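Local coordinates for acyl-CoA dehydrogenase (Mycobacterium thermoresistibile, PDB 3NF4), which binds flavin-adenine dinucleotide and, as an acyl-CoA dehydrogenase, probably oxidises acyl-CoA thioesters to their alpha,beta-unsaturated products, at residues P76-V79 with Y80-L84; L84-I87 with A88-A92; S99-S102 with L103-H106; Y307-A310 with A311-D315; V357-Y360 with M361-K365. All blocks are in the same frame, centred on the assembly; numbering follows the deposited sequence.

Contact 1 of 5, residues P76-V79 with Y80-L84; sequences PYEV and YLQVL
Tyr77 and Tyr80 make a T-shaped pair: the edge of the Tyr80 ring is turned to the face of Tyr77, centroids 5.2 Å apart and planes at 68°. Tyr80 CD2 sits over the centre of the Tyr77 ring, 3.9 Å from Tyr77 CE1, while Leu81 CD1 packs obliquely on the same ring, 3.7 Å from Tyr77 CD2. One side-chain hydrogen bond joins the turns, Gln82 NE2 reaching back to Glu78 O at 2.9 Å, nearly along the C=O axis; Gln82 OE1 is held separately by Arg13. Among backbone bonds, Tyr80 N gives to Pro76 O at 2.9 Å, and Pro76 O also takes Val79 N, so this one carbonyl takes two amides of the first turn. Asp315 receives the amide N-H groups of Tyr77 and Glu78, and Arg314 makes a cation-pi contact with the Tyr77 ring. Pro76 at the N-cap position and the i to i+4 bonds after it mark the first turn of an alpha-helix, here helix 77-88 in the N-terminal domain of the acyl-CoA dehydrogenase fold.

Contact 2 of 5, residues L84-I87 with A88-A92; sequences LEEI and AARWA
Arg90 folds its guanidinium back beside Glu86, the two side chains running alongside each other and pointing the same way. A bend in the arginine chain at chi2 (63°) turns the group back toward the helix end, and NH2 meets two oxygens of the one residue. Glu86 OE1 lies in the guanidinium plane, 3.1 Å from Arg90 NH2, although the carboxylate and guanidinium planes are 65° apart. Glu86 O is 3.0 Å from the same Arg90 NH2, but here the donor stands above the carbonyl plane. Both groups have a second partner: Arg13 bridges to Glu86 OE2, and Asp32 to Arg90 NE. The backbone winds down at the same place. Ala88 N still bonds Leu84 O at 3.1 Å, whereas Ile87 O takes two donors, Arg90 N at 2.8 Å and Trp91 N at 3.1 Å, just before Trp91 becomes the N-cap residue of helix 92-104. With its NH2 spent on both a carboxylate and a main-chain carbonyl, Arg90 holds the carbonyl of Glu86 as well as pairing charge, and its buried positive charge is probably balanced jointly by Glu86 and Asp32.

Contact 3 of 5, residues S99-S102 with L103-H106; sequences SVHS and LSSH
This is a local contact between successive turns at the C-terminal end of helix 92-104, in the N-terminal domain, and it is made by backbone bonds, supplemented by the hydroxyl of Ser104. Ser104 OG gives a hydrogen bond to His101 O at 2.9 Å. Its first torsion of 87° sets the hydroxyl between the backbone N and carbonyl carbon, from where it reaches the preceding turn; the donor is tilted 25° from the carbonyl plane. Ser105 OG takes a similar torsion and approaches Ser102 O, but at 3.5 Å that bond is weak. The backbone bonds are uneven: Ser104 N to Val100 O is 2.8 Å, while Leu103 N to Ser99 O and Ser105 N to His101 O are weak. Leu103 CD1 lies against the backbone of the turn before, 3.9 Å from Ser99 O. The His101 imidazole is held from outside, ND1 by the amide of Gly131, and Ser102 OG bonds Tyr80 OH. The side chain of Val100 lies about 5 Å from the bound FAD. The Ser104 hydroxyl thus supplements the amide at His101 O, which takes one sound and one weak bond and is probably satisfied by them near the helix end.

Contact 4 of 5, residues Y307-A310 with A311-D315; sequences YLDA and ARRRD
Arg313 reaches back one turn to Asp309, and each part of its side chain meets something on the way. Arg313 CB lies 3.5 Å from Ala310 O, and Arg313 CG passes 3.6 Å from Asp309 O, both against the preceding backbone. From CG to NE the chain is extended, which carries Arg313 CD past the Asp309 carboxylate at 3.9 Å from Asp309 OD1. At NE comes the salt bridge: Arg313 NE bonds Asp309 OD1 at 2.9 Å with an N-H...O angle of 161°. OD1 lies at the guanidinium edge, in its plane; the two flat groups are 33° apart. The far end of the arginine serves other partners. NH1 bonds Asp12 O of the second subunit, while a water link between Arg313 NH2 and Asp309 OD2 is doubtful. Asp309 and Arg313 also pack on Leu14 of that subunit. The helix itself is carried by bonds such as Ala311 N to Tyr307 O at 3.0 Å, while Tyr307 sends its hydroxyl to Glu85 and Ala311 sits against Leu81. Within this contact the firm bond of the Asp309 carboxylate is thus the one at OD1. Bonding at NE probably helps to hold the guanidinium in place for the bond to Asp12 of the second subunit, and the close carboxylate would be expected to offset much of its charge.

Contact 5 of 5, residues V357-Y360 with M361-K365; sequences VERY and MREAK
Two torsions turn Glu358 toward Arg362: chi1 of 70° sets CG between the backbone N and carbonyl carbon, and chi2 of 82° swings the carboxylate along the helix. Arg362 bends at chi3 (-80°) to meet it. The result is a side-on, two-nitrogen grip, with Glu358 OE2 2.8 Å from Arg362 NE and Glu358 OE1 2.9 Å from Arg362 NH2. Both oxygens are met on their syn sides and lie close to the guanidinium plane. One face of this guanidinium rests over Arg359 CA, and Arg362 NH2 is 3.7 Å from Arg359 CB. A second salt bridge follows one residue on, a single contact at 3.2 Å from Arg359 NH1 to Glu363 OE2; a water accepts weakly from Arg359 NH1 and donates to Glu363 OE1. Arg359 has its stronger partner in Asp40, to which NH2 is bridged. Glu363 OE1 also lies at the edge of the Tyr360 ring, 3.8 Å from Tyr360 CD1. The helix bond from Glu363 N to Arg359 O, 3.0 Å, joins the same two residues as the second salt bridge. Within the subunit, Tyr360 packs on helices 247-274 and 321-346 of the C-terminal helical domain, and Arg359 reaches helix 39-45. Met361 also packs against Met336 of the third subunit and Arg362 against its counterpart there, which sets helix 357-367 at a subunit interface.

Each contact joins consecutive residues, so none closes a long loop and none nests or crosses; they follow one another along the chain, contacts 1 and 2 overlapping at Leu84. These two span helix 77-88 from its N-cap to the turn leading into helix 92-104, whose end holds contact 3. A hydrogen bond between the hydroxyls of Tyr80 and Ser102 ties contact 1 to contact 3. Contact 4, far along the chain on helix 289-315, returns to helix 77-88: Asp315 meets the start of contact 1, and Tyr307 meets Glu85 of contact 2. Contact 5 touches contact 2 where Ala92 packs on Glu363. The N-terminal helices are thereby joined to two separate helices of the C-terminal domain.

Contact 1 of 5, residues P76-V79 with Y80-L84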
loop_
_atom_site.group_PDB
_atom_site.type_symbol
_atom_site.label_atom_id
_atom_site.label_comp_id
_atom_site.label_asym_id
_atom_site.label_seq_id
_atom_site.Cartn_x
_atom_site.Cartn_y
_atom_site.Cartn_z
ATOM N N PRO A 76 15.027 -7.571 -32.208
ATOM C CA PRO A 76 14.429 -6.438 -31.488
ATOM C C PRO A 76 14.292 -6.725 -29.977
ATOM O O PRO A 76 14.328 -7.884 -29.544
ATOM C CB PRO A 76 13.049 -6.283 -32.147
ATOM C CG PRO A 76 12.750 -7.638 -32.706
ATOM C CD PRO A 76 14.070 -8.201 -33.139
ATOM N N TYR A 77 14.149 -5.659 -29.202
ATOM C CA TYR A 77 13.999 -5.737 -27.750
ATOM C C TYR A 77 12.775 -6.532 -27.277
ATOM O O TYR A 77 12.856 -7.264 -26.297
ATOM C CB TYR A 77 14.081 -4.337 -27.126
ATOM C CG TYR A 77 15.462 -4.045 -26.554
ATOM C CD1 TYR A 77 16.626 -4.185 -27.340
ATOM C CD2 TYR A 77 15.614 -3.664 -25.217
ATOM C CE1 TYR A 77 17.915 -3.930 -26.789
ATOM C CE2 TYR A 77 16.893 -3.407 -24.659
ATOM C CZ TYR A 77 18.028 -3.539 -25.445
ATOM O OH TYR A 77 19.261 -3.283 -24.870
ATOM N N GLU A 78 11.679 -6.428 -28.023
ATOM C CA GLU A 78 10.462 -7.220 -27.805
ATOM C C GLU A 78 10.741 -8.734 -27.782
ATOM O O GLU A 78 9.998 -9.485 -27.142
ATOM C CB GLU A 78 9.413 -6.828 -28.861
ATOM C CG GLU A 78 8.048 -7.510 -28.812
ATOM C CD GLU A 78 7.065 -7.033 -29.937
ATOM O OE1 GLU A 78 7.491 -6.581 -31.035
ATOM O OE2 GLU A 78 5.838 -7.117 -29.715
ATOM N N VAL A 79 11.813 -9.182 -28.450
ATOM C CA VAL A 79 12.233 -10.586 -28.384
ATOM C C VAL A 79 13.408 -10.775 -27.411
ATOM O O VAL A 79 13.362 -11.663 -26.543
ATOM C CB VAL A 79 12.576 -11.209 -29.803
ATOM C CG1 VAL A 79 12.961 -12.658 -29.679
ATOM C CG2 VAL A 79 11.419 -11.100 -30.741
ATOM N N TYR A 80 14.449 -9.948 -27.532
ATOM C CA TYR A 80 15.592 -10.051 -26.611
ATOM C C TYR A 80 15.182 -10.077 -25.124
ATOM O O TYR A 80 15.612 -10.968 -24.384
ATOM C CB TYR A 80 16.632 -8.947 -26.879
ATOM C CG TYR A 80 17.618 -8.720 -25.761
ATOM C CD1 TYR A 80 18.435 -9.751 -25.310
ATOM C CD2 TYR A 80 17.748 -7.460 -25.159
ATOM C CE1 TYR A 80 19.363 -9.542 -24.278
ATOM C CE2 TYR A 80 18.660 -7.240 -24.128
ATOM C CZ TYR A 80 19.476 -8.288 -23.705
ATOM O OH TYR A 80 20.390 -8.108 -22.699
ATOM N N LEU A 81 14.335 -9.132 -24.706
ATOM C CA LEU A 81 13.961 -9.003 -23.296
ATOM C C LEU A 81 13.216 -10.213 -22.734
ATOM O O LEU A 81 13.387 -10.549 -21.539
ATOM C CB LEU A 81 13.155 -7.720 -23.042
ATOM C CG LEU A 81 13.920 -6.398 -23.200
ATOM C CD1 LEU A 81 13.019 -5.187 -23.025
ATOM C CD2 LEU A 81 15.123 -6.340 -22.240
ATOM N N GLN A 82 12.409 -10.863 -23.590
ATOM C CA GLN A 82 11.619 -12.040 -23.192
ATOM C C GLN A 82 12.498 -13.320 -23.107
ATOM O O GLN A 82 12.184 -14.262 -22.358
ATOM C CB GLN A 82 10.362 -12.224 -24.103
ATOM C CG GLN A 82 9.331 -11.063 -24.065
ATOM C CD GLN A 82 7.968 -11.371 -24.734
ATOM O OE1 GLN A 82 7.179 -12.197 -24.251
ATOM N NE2 GLN A 82 7.678 -10.670 -25.820
ATOM N N VAL A 83 13.601 -13.354 -23.862
ATOM C CA VAL A 83 14.612 -14.412 -23.694
ATOM C C VAL A 83 15.333 -14.257 -22.343
ATOM O O VAL A 83 15.560 -15.238 -21.606
ATOM C CB VAL A 83 15.677 -14.398 -24.815
ATOM C CG1 VAL A 83 16.861 -15.306 -24.438
ATOM C CG2 VAL A 83 15.070 -14.799 -26.157
ATOM N N LEU A 84 15.695 -13.013 -22.040
ATOM C CA LEU A 84 16.262 -12.642 -20.748
ATOM C C LEU A 84 15.317 -13.036 -19.596
ATOM O O LEU A 84 15.756 -13.546 -18.565
ATOM C CB LEU A 84 16.562 -11.143 -20.740
ATOM C CG LEU A 84 17.605 -10.625 -19.739
ATOM C CD1 LEU A 84 18.954 -11.399 -19.872
ATOM C CD2 LEU A 84 17.815 -9.120 -19.891
#

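Contact 2 of 5, residues L84-I87 with A88-A92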
loop_
_atom_site.group_PDB
_atom_site.type_symbol
_atom_site.label_atom_id
_atom_site.label_comp_id
_atom_site.label_asym_id
_atom_site.label_seq_id
_atom_site.Cartn_x
_atom_site.Cartn_y
_atom_site.Cartn_z
ATOM N N LEU A 84 15.695 -13.013 -22.040
ATOM C CA LEU A 84 16.262 -12.642 -20.748
ATOM C C LEU A 84 15.317 -13.036 -19.596
ATOM O O LEU A 84 15.756 -13.546 -18.565
ATOM C CB LEU A 84 16.562 -11.143 -20.740
ATOM C CG LEU A 84 17.605 -10.625 -19.739
ATOM C CD1 LEU A 84 18.954 -11.399 -19.872
ATOM C CD2 LEU A 84 17.815 -9.120 -19.891
ATOM N N GLU A 85 14.016 -12.841 -19.787
ATOM C CA GLU A 85 13.037 -13.228 -18.771
ATOM C C GLU A 85 13.023 -14.754 -18.488
ATOM O O GLU A 85 12.913 -15.182 -17.327
ATOM C CB GLU A 85 11.633 -12.716 -19.159
ATOM C CG GLU A 85 10.657 -12.700 -18.006
ATOM C CD GLU A 85 9.187 -12.824 -18.395
ATOM O OE1 GLU A 85 8.625 -12.009 -19.168
ATOM O OE2 GLU A 85 8.553 -13.726 -17.847
ATOM N N GLU A 86 13.122 -15.555 -19.554
ATOM C CA GLU A 86 13.099 -17.021 -19.457
ATOM C C GLU A 86 14.342 -17.522 -18.726
ATOM O O GLU A 86 14.236 -18.356 -17.829
ATOM C CB GLU A 86 12.985 -17.680 -20.846
ATOM C CG GLU A 86 11.619 -17.524 -21.573
ATOM C CD GLU A 86 10.467 -18.302 -20.920
ATOM O OE1 GLU A 86 10.719 -19.141 -20.024
ATOM O OE2 GLU A 86 9.291 -18.074 -21.298
ATOM N N ILE A 87 15.515 -17.000 -19.082
ATOM C CA ILE A 87 16.732 -17.257 -18.299
ATOM C C ILE A 87 16.587 -16.942 -16.786
ATOM O O ILE A 87 16.846 -17.823 -15.959
ATOM C CB ILE A 87 17.966 -16.537 -18.890
ATOM C CG1 ILE A 87 18.230 -17.040 -20.307
ATOM C CG2 ILE A 87 19.217 -16.735 -18.002
ATOM C CD1 ILE A 87 19.117 -16.097 -21.139
ATOM N N ALA A 88 16.158 -15.720 -16.445
ATOM C CA ALA A 88 16.074 -15.267 -15.059
ATOM C C ALA A 88 15.133 -16.112 -14.188
ATOM O O ALA A 88 15.268 -16.116 -12.955
ATOM C CB ALA A 88 15.627 -13.786 -15.002
ATOM N N ALA A 89 14.170 -16.785 -14.824
ATOM C CA ALA A 89 13.308 -17.732 -14.137
ATOM C C ALA A 89 14.020 -19.014 -13.682
ATOM O O ALA A 89 13.497 -19.720 -12.802
ATOM C CB ALA A 89 12.067 -18.064 -14.996
ATOM N N ARG A 90 15.200 -19.314 -14.245
ATOM C CA ARG A 90 16.023 -20.430 -13.763
ATOM C C ARG A 90 17.161 -19.949 -12.839
ATOM O O ARG A 90 17.399 -20.545 -11.772
ATOM C CB ARG A 90 16.632 -21.258 -14.929
ATOM C CG ARG A 90 15.699 -22.267 -15.660
ATOM C CD ARG A 90 14.557 -21.560 -16.338
ATOM N NE ARG A 90 13.849 -22.449 -17.246
ATOM C CZ ARG A 90 12.891 -22.064 -18.080
ATOM N NH1 ARG A 90 12.318 -22.971 -18.860
ATOM N NH2 ARG A 90 12.501 -20.788 -18.141
ATOM N N TRP A 91 17.867 -18.885 -13.237
ATOM C CA TRP A 91 19.049 -18.438 -12.467
ATOM C C TRP A 91 19.235 -16.937 -12.529
ATOM O O TRP A 91 19.858 -16.447 -13.488
ATOM C CB TRP A 91 20.329 -19.109 -13.003
ATOM C CG TRP A 91 21.491 -19.171 -12.019
ATOM C CD1 TRP A 91 21.718 -18.354 -10.928
ATOM C CD2 TRP A 91 22.606 -20.086 -12.065
ATOM N NE1 TRP A 91 22.872 -18.738 -10.282
ATOM C CE2 TRP A 91 23.444 -19.783 -10.962
ATOM C CE3 TRP A 91 22.967 -21.137 -12.923
ATOM C CZ2 TRP A 91 24.619 -20.497 -10.695
ATOM C CZ3 TRP A 91 24.138 -21.842 -12.666
ATOM C CH2 TRP A 91 24.951 -21.524 -11.561
ATOM N N ALA A 92 18.750 -16.221 -11.504
ATOM C CA ALA A 92 18.743 -14.739 -11.536
ATOM C C ALA A 92 20.139 -14.135 -11.666
ATOM O O ALA A 92 20.351 -13.206 -12.450
ATOM C CB ALA A 92 18.017 -14.130 -10.292
#

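Contact 3 of 5, residues S99-S102 with L103-H106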
loop_
_atom_site.group_PDB
_atom_site.type_symbol
_atom_site.label_atom_id
_atom_site.label_comp_id
_atom_site.label_asym_id
_atom_site.label_seq_id
_atom_site.Cartn_x
_atom_site.Cartn_y
_atom_site.Cartn_z
ATOM N N SER A 99 22.786 -9.384 -18.927
ATOM C CA SER A 99 22.385 -8.001 -19.088
ATOM C C SER A 99 23.566 -7.038 -19.051
ATOM O O SER A 99 23.653 -6.136 -19.864
ATOM C CB SER A 99 21.372 -7.642 -18.003
ATOM O OG SER A 99 20.604 -6.540 -18.406
ATOM N N VAL A 100 24.474 -7.242 -18.101
ATOM C CA VAL A 100 25.686 -6.441 -17.998
ATOM C C VAL A 100 26.567 -6.554 -19.259
ATOM O O VAL A 100 27.122 -5.547 -19.735
ATOM C CB VAL A 100 26.463 -6.774 -16.686
ATOM C CG1 VAL A 100 27.920 -6.261 -16.729
ATOM C CG2 VAL A 100 25.696 -6.206 -15.465
ATOM N N HIS A 101 26.652 -7.754 -19.831
ATOM C CA HIS A 101 27.464 -7.956 -21.030
ATOM C C HIS A 101 27.024 -7.068 -22.213
ATOM O O HIS A 101 27.877 -6.510 -22.928
ATOM C CB HIS A 101 27.470 -9.422 -21.424
ATOM C CG HIS A 101 28.248 -9.708 -22.663
ATOM N ND1 HIS A 101 29.625 -9.778 -22.677
ATOM C CD2 HIS A 101 27.844 -9.962 -23.932
ATOM C CE1 HIS A 101 30.039 -10.058 -23.903
ATOM N NE2 HIS A 101 28.978 -10.174 -24.682
ATOM N N SER A 102 25.706 -6.944 -22.400
ATOM C CA SER A 102 25.105 -6.033 -23.374
ATOM C C SER A 102 25.470 -4.577 -23.132
ATOM O O SER A 102 25.876 -3.881 -24.055
ATOM C CB SER A 102 23.580 -6.161 -23.346
ATOM O OG SER A 102 23.156 -7.287 -24.096
ATOM N N LEU A 103 25.296 -4.099 -21.902
ATOM C CA LEU A 103 25.759 -2.762 -21.556
ATOM C C LEU A 103 27.264 -2.557 -21.776
ATOM O O LEU A 103 27.682 -1.466 -22.150
ATOM C CB LEU A 103 25.439 -2.432 -20.100
ATOM C CG LEU A 103 24.139 -1.732 -19.716
ATOM C CD1 LEU A 103 22.934 -2.347 -20.425
ATOM C CD2 LEU A 103 23.979 -1.804 -18.191
ATOM N N SER A 104 28.067 -3.581 -21.517
ATOM C CA SER A 104 29.525 -3.443 -21.634
ATOM C C SER A 104 29.990 -3.185 -23.076
ATOM O O SER A 104 30.972 -2.480 -23.300
ATOM C CB SER A 104 30.274 -4.624 -20.989
ATOM O OG SER A 104 30.443 -5.702 -21.899
ATOM N N SER A 105 29.258 -3.699 -24.058
ATOM C CA SER A 105 29.619 -3.402 -25.451
ATOM C C SER A 105 29.016 -2.096 -26.010
ATOM O O SER A 105 29.329 -1.698 -27.131
ATOM C CB SER A 105 29.325 -4.604 -26.365
ATOM O OG SER A 105 27.963 -4.674 -26.732
ATOM N N HIS A 106 28.185 -1.418 -25.224
ATOM C CA HIS A 106 27.376 -0.290 -25.748
ATOM C C HIS A 106 28.143 1.006 -26.128
ATOM O O HIS A 106 27.859 1.589 -27.176
ATOM C CB HIS A 106 26.163 -0.003 -24.825
ATOM C CG HIS A 106 25.498 1.323 -25.059
ATOM N ND1 HIS A 106 24.303 1.450 -25.733
ATOM C CD2 HIS A 106 25.844 2.577 -24.674
ATOM C CE1 HIS A 106 23.949 2.725 -25.766
ATOM N NE2 HIS A 106 24.871 3.429 -25.137
#

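Contact 4 of 5, residues Y307-A310 with A311-D315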
loop_
_atom_site.group_PDB
_atom_site.type_symbol
_atom_site.label_atom_id
_atom_site.label_comp_id
_atom_site.label_asym_id
_atom_site.label_seq_id
_atom_site.Cartn_x
_atom_site.Cartn_y
_atom_site.Cartn_z
ATOM N N TYR A 307 7.081 -3.573 -19.344
ATOM C CA TYR A 307 8.416 -3.559 -19.990
ATOM C C TYR A 307 8.340 -3.709 -21.523
ATOM O O TYR A 307 9.153 -3.122 -22.260
ATOM C CB TYR A 307 9.497 -4.458 -19.307
ATOM C CG TYR A 307 9.491 -5.956 -19.615
ATOM C CD1 TYR A 307 9.934 -6.434 -20.850
ATOM C CD2 TYR A 307 9.104 -6.884 -18.658
ATOM C CE1 TYR A 307 9.934 -7.782 -21.158
ATOM C CE2 TYR A 307 9.113 -8.275 -18.939
ATOM C CZ TYR A 307 9.526 -8.713 -20.210
ATOM O OH TYR A 307 9.550 -10.059 -20.577
ATOM N N LEU A 308 7.324 -4.434 -21.988
ATOM C CA LEU A 308 7.115 -4.651 -23.412
ATOM C C LEU A 308 6.615 -3.418 -24.140
ATOM O O LEU A 308 7.014 -3.185 -25.284
ATOM C CB LEU A 308 6.178 -5.823 -23.653
ATOM C CG LEU A 308 6.683 -7.211 -23.256
ATOM C CD1 LEU A 308 5.507 -8.158 -23.426
ATOM C CD2 LEU A 308 7.883 -7.610 -24.105
ATOM N N ASP A 309 5.751 -2.635 -23.483
ATOM C CA ASP A 309 5.291 -1.371 -24.041
ATOM C C ASP A 309 6.497 -0.440 -24.312
ATOM O O ASP A 309 6.593 0.154 -25.401
ATOM C CB ASP A 309 4.265 -0.706 -23.117
ATOM C CG ASP A 309 3.704 0.594 -23.685
ATOM O OD1 ASP A 309 4.462 1.599 -23.795
ATOM O OD2 ASP A 309 2.478 0.638 -24.000
ATOM N N ALA A 310 7.396 -0.308 -23.330
ATOM C CA ALA A 310 8.631 0.464 -23.513
ATOM C C ALA A 310 9.534 -0.104 -24.620
ATOM O O ALA A 310 10.088 0.646 -25.388
ATOM C CB ALA A 310 9.392 0.581 -22.197
ATOM N N ALA A 311 9.642 -1.430 -24.710
ATOM C CA ALA A 311 10.461 -2.100 -25.736
ATOM C C ALA A 311 10.020 -1.784 -27.189
ATOM O O ALA A 311 10.852 -1.494 -28.061
ATOM C CB ALA A 311 10.470 -3.603 -25.502
ATOM N N ARG A 312 8.716 -1.825 -27.437
ATOM C CA ARG A 312 8.185 -1.541 -28.769
ATOM C C ARG A 312 8.429 -0.087 -29.192
ATOM O O ARG A 312 8.661 0.171 -30.377
ATOM C CB ARG A 312 6.700 -1.866 -28.851
ATOM C CG ARG A 312 6.358 -3.321 -28.656
ATOM C CD ARG A 312 4.862 -3.468 -28.389
ATOM N NE ARG A 312 4.033 -3.327 -29.596
ATOM C CZ ARG A 312 2.773 -2.877 -29.604
ATOM N NH1 ARG A 312 2.174 -2.500 -28.475
ATOM N NH2 ARG A 312 2.108 -2.797 -30.753
ATOM N N ARG A 313 8.377 0.850 -28.233
ATOM C CA ARG A 313 8.767 2.240 -28.489
ATOM C C ARG A 313 10.252 2.367 -28.925
ATOM O O ARG A 313 10.576 3.114 -29.860
ATOM C CB ARG A 313 8.489 3.122 -27.273
ATOM C CG ARG A 313 7.013 3.327 -26.959
ATOM C CD ARG A 313 6.796 4.081 -25.635
ATOM N NE ARG A 313 5.404 3.999 -25.203
ATOM C CZ ARG A 313 4.431 4.807 -25.619
ATOM N NH1 ARG A 313 4.683 5.781 -26.491
ATOM N NH2 ARG A 313 3.196 4.632 -25.170
ATOM N N ARG A 314 11.137 1.629 -28.252
ATOM C CA ARG A 314 12.554 1.601 -28.590
ATOM C C ARG A 314 12.775 0.985 -29.964
ATOM O O ARG A 314 13.507 1.556 -30.801
ATOM C CB ARG A 314 13.369 0.837 -27.535
ATOM C CG ARG A 314 14.819 0.570 -27.947
ATOM C CD ARG A 314 15.492 -0.414 -27.005
ATOM N NE ARG A 314 16.820 -0.799 -27.477
ATOM C CZ ARG A 314 17.955 -0.213 -27.099
ATOM N NH1 ARG A 314 17.938 0.792 -26.233
ATOM N NH2 ARG A 314 19.112 -0.633 -27.581
ATOM N N ASP A 315 12.150 -0.173 -30.189
ATOM C CA ASP A 315 12.259 -0.865 -31.475
ATOM C C ASP A 315 11.794 0.026 -32.634
ATOM O O ASP A 315 12.350 -0.070 -33.725
ATOM C CB ASP A 315 11.491 -2.190 -31.493
ATOM C CG ASP A 315 12.060 -3.235 -30.529
ATOM O OD1 ASP A 315 13.281 -3.207 -30.204
ATOM O OD2 ASP A 315 11.268 -4.113 -30.112
HETATM O O HOH W 1 0.834 2.481 -23.976
#

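Contact 5 of 5, residues V357-Y360 with M361-K365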
loop_
_atom_site.group_PDB
_atom_site.type_symbol
_atom_site.label_atom_id
_atom_site.label_comp_id
_atom_site.label_asym_id
_atom_site.label_seq_id
_atom_site.Cartn_x
_atom_site.Cartn_y
_atom_site.Cartn_z
ATOM N N VAL A 357 11.836 -20.725 -2.455
ATOM C CA VAL A 357 11.199 -19.409 -2.249
ATOM C C VAL A 357 11.946 -18.460 -1.263
ATOM O O VAL A 357 11.901 -17.236 -1.430
ATOM C CB VAL A 357 9.682 -19.523 -1.929
ATOM C CG1 VAL A 357 8.952 -20.081 -3.130
ATOM C CG2 VAL A 357 9.429 -20.423 -0.697
ATOM N N GLU A 358 12.657 -19.025 -0.279
ATOM C CA GLU A 358 13.425 -18.183 0.654
ATOM C C GLU A 358 14.622 -17.548 -0.054
ATOM O O GLU A 358 14.969 -16.395 0.229
ATOM C CB GLU A 358 13.839 -18.936 1.922
ATOM C CG GLU A 358 14.924 -20.022 1.703
ATOM C CD GLU A 358 16.359 -19.449 1.657
ATOM O OE1 GLU A 358 17.254 -20.106 1.051
ATOM O OE2 GLU A 358 16.559 -18.335 2.211
ATOM N N ARG A 359 15.224 -18.276 -1.002
ATOM C CA ARG A 359 16.270 -17.687 -1.844
ATOM C C ARG A 359 15.721 -16.563 -2.766
ATOM O O ARG A 359 16.364 -15.507 -2.925
ATOM C CB ARG A 359 16.982 -18.779 -2.660
ATOM C CG ARG A 359 17.980 -18.236 -3.703
ATOM C CD ARG A 359 18.983 -19.323 -4.261
ATOM N NE ARG A 359 18.330 -20.434 -4.986
ATOM C CZ ARG A 359 17.977 -20.420 -6.274
ATOM N NH1 ARG A 359 18.184 -19.359 -7.055
ATOM N NH2 ARG A 359 17.410 -21.494 -6.808
ATOM N N TYR A 360 14.548 -16.794 -3.375
ATOM C CA TYR A 360 13.964 -15.817 -4.325
ATOM C C TYR A 360 13.702 -14.473 -3.635
ATOM O O TYR A 360 14.005 -13.423 -4.201
ATOM C CB TYR A 360 12.691 -16.358 -5.027
ATOM C CG TYR A 360 12.915 -17.537 -6.007
ATOM C CD1 TYR A 360 14.160 -17.762 -6.612
ATOM C CD2 TYR A 360 11.871 -18.408 -6.334
ATOM C CE1 TYR A 360 14.363 -18.830 -7.492
ATOM C CE2 TYR A 360 12.060 -19.456 -7.189
ATOM C CZ TYR A 360 13.308 -19.660 -7.777
ATOM O OH TYR A 360 13.469 -20.706 -8.658
ATOM N N MET A 361 13.170 -14.521 -2.412
ATOM C CA MET A 361 13.009 -13.351 -1.556
ATOM C C MET A 361 14.296 -12.565 -1.252
ATOM O O MET A 361 14.278 -11.346 -1.219
ATOM C CB MET A 361 12.302 -13.734 -0.246
ATOM C CG MET A 361 11.878 -12.535 0.552
ATOM S SD MET A 361 10.914 -12.954 2.025
ATOM C CE MET A 361 11.051 -11.420 2.951
ATOM N N ARG A 362 15.394 -13.262 -1.006
ATOM C CA ARG A 362 16.699 -12.631 -0.788
ATOM C C ARG A 362 17.262 -12.010 -2.098
ATOM O O ARG A 362 17.867 -10.936 -2.069
ATOM C CB ARG A 362 17.715 -13.635 -0.166
ATOM C CG ARG A 362 17.336 -14.144 1.254
ATOM C CD ARG A 362 18.443 -15.031 1.860
ATOM N NE ARG A 362 18.437 -16.416 1.360
ATOM C CZ ARG A 362 19.359 -16.955 0.554
ATOM N NH1 ARG A 362 20.382 -16.238 0.099
ATOM N NH2 ARG A 362 19.254 -18.228 0.168
ATOM N N GLU A 363 17.018 -12.642 -3.233
ATOM C CA GLU A 363 17.456 -12.107 -4.522
ATOM C C GLU A 363 16.705 -10.848 -4.957
ATOM O O GLU A 363 17.276 -9.980 -5.628
ATOM C CB GLU A 363 17.359 -13.180 -5.630
ATOM C CG GLU A 363 18.479 -14.194 -5.545
ATOM C CD GLU A 363 18.269 -15.518 -6.328
ATOM O OE1 GLU A 363 17.310 -15.679 -7.126
ATOM O OE2 GLU A 363 19.116 -16.422 -6.129
ATOM N N ALA A 364 15.438 -10.716 -4.565
ATOM C CA ALA A 364 14.631 -9.602 -5.078
ATOM C C ALA A 364 15.012 -8.236 -4.480
ATOM O O ALA A 364 14.870 -7.207 -5.157
ATOM C CB ALA A 364 13.091 -9.886 -4.901
ATOM N N LYS A 365 15.470 -8.236 -3.220
ATOM C CA LYS A 365 15.793 -6.991 -2.500
ATOM C C LYS A 365 16.807 -6.096 -3.233
ATOM O O LYS A 365 16.598 -4.896 -3.312
ATOM C CB LYS A 365 16.252 -7.265 -1.052
ATOM C CG LYS A 365 16.549 -6.020 -0.236
ATOM C CD LYS A 365 15.285 -5.122 -0.029
ATOM C CE LYS A 365 15.528 -3.711 -0.574
ATOM N NZ LYS A 365 14.369 -2.776 -0.397
HETATM O O HOH W 2 17.218 -17.500 -9.220
#